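Side-chain contact in phytase (Citrobacter braakii, PDB 3ZHC), which belongs, as a phytase, to branch 2 of the histidine phosphatase superfamily, a family of enzymes built on a mixed beta sheet flanked by helices: residues Leu192-Ser195 and Thr199-Thr202. The protein carries 2 engineered substitutions. Residues are numbered along the deposited sequence; the frame is centred on the assembly and turned at random.
Sequences LNFS and TCKT. With FMT (formic acid), chain P.
Cys200 lays its sulfur over one face of the Phe194 ring: SG stands 3.6 Å from the centroid of that ring, on a line 25° off the ring normal, which identifies a sulfur-aromatic contact displaced toward the rim. Followed outward, the Phe194 side chain begins at CB, 3.6 Å from O2 of the formic acid. With CG anti to the backbone N (chi1 180°), the far end of the ring is brought close to Thr199 and Cys200. CG itself lies 4.1 Å from Cys200 SG; CD2 and CE2 then run beneath the sulfur, CE2 being its nearest ring atom at 3.3 Å from Cys200 SG. CZ, at the tip, is shared, since it meets both that sulfur and Thr199 CG2, the methyl lying 3.6 Å from CZ. CE1 touches CB and CG2 of Thr199, whose side chain crosses the ring obliquely. No hydrogen bond joins the two segments. O2 of the formic acid, at the ring edge near its plane, accepts one from Ser195 N (2.9 Å); Lys208 also binds this molecule, probably from the crystallisation liquor. Thr199 OG1 is hydrogen-bonded to Asn53 O, and Cys200 SG is fixed by its disulfide to Cys209. Both segments lie in the one loop between helices 182-192 and 211-214, the contact centred about 32 Å from the chain centre: Asn193, with positive phi, closes the first helix in a Schellman motif, and Leu211 and Ala214 of the second pack against Phe194.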
# COMPACT_ATOMS: atom_id res chain seq x y z
N LEU B 192 22.18 -7.05 0.13
CA LEU B 192 23.57 -6.62 0.18
C LEU B 192 24.51 -7.63 0.86
O LEU B 192 25.72 -7.50 0.73
CB LEU B 192 23.69 -5.30 0.96
CG LEU B 192 23.07 -4.02 0.45
CD1 LEU B 192 23.06 -2.99 1.56
CD2 LEU B 192 23.82 -3.51 -0.75
N ASN B 193 23.95 -8.62 1.58
CA ASN B 193 24.71 -9.49 2.51
C ASN B 193 25.52 -8.58 3.43
O ASN B 193 26.73 -8.72 3.56
CB ASN B 193 25.57 -10.55 1.78
CG ASN B 193 26.00 -11.72 2.70
OD1 ASN B 193 25.35 -12.00 3.75
ND2 ASN B 193 27.10 -12.43 2.31
N PHE B 194 24.80 -7.64 4.05
CA PHE B 194 25.36 -6.55 4.86
C PHE B 194 26.19 -7.03 6.04
O PHE B 194 27.24 -6.45 6.32
CB PHE B 194 24.22 -5.60 5.33
CG PHE B 194 24.68 -4.44 6.18
CD1 PHE B 194 25.50 -3.44 5.64
CD2 PHE B 194 24.27 -4.32 7.53
CE1 PHE B 194 25.93 -2.35 6.42
CE2 PHE B 194 24.69 -3.23 8.32
CZ PHE B 194 25.52 -2.24 7.77
N SER B 195 25.71 -8.08 6.72
CA SER B 195 26.40 -8.69 7.89
C SER B 195 27.85 -9.10 7.60
O SER B 195 28.69 -9.08 8.49
CB SER B 195 25.63 -9.93 8.39
OG SER B 195 24.35 -9.57 8.88
N THR B 199 31.53 -2.72 6.77
CA THR B 199 30.76 -1.91 7.75
C THR B 199 30.46 -2.69 9.05
O THR B 199 30.46 -2.10 10.13
CB THR B 199 29.45 -1.37 7.11
OG1 THR B 199 29.77 -0.60 5.94
CG2 THR B 199 28.68 -0.49 8.09
N CYS B 200 30.21 -4.00 8.94
CA CYS B 200 29.94 -4.90 10.10
C CYS B 200 31.16 -5.73 10.55
O CYS B 200 31.00 -6.68 11.34
CB CYS B 200 28.79 -5.85 9.74
SG CYS B 200 27.28 -4.99 9.35
N LYS B 201 32.35 -5.37 10.08
CA LYS B 201 33.59 -6.11 10.39
C LYS B 201 33.86 -6.17 11.90
O LYS B 201 34.04 -7.27 12.45
CB LYS B 201 34.79 -5.45 9.68
CG LYS B 201 36.11 -6.20 9.80
CD LYS B 201 37.25 -5.46 9.13
CE LYS B 201 38.59 -6.19 9.33
NZ LYS B 201 38.67 -7.45 8.53
N THR B 202 33.87 -5.00 12.54
CA THR B 202 34.19 -4.87 13.98
C THR B 202 33.02 -5.14 14.94
O THR B 202 33.23 -5.65 16.05
CB THR B 202 34.75 -3.44 14.31
OG1 THR B 202 33.72 -2.45 14.14
CG2 THR B 202 35.96 -3.09 13.40
C FMT P . 22.62 -9.44 6.05
O1 FMT P . 21.55 -9.98 6.06
O2 FMT P . 22.86 -8.52 6.83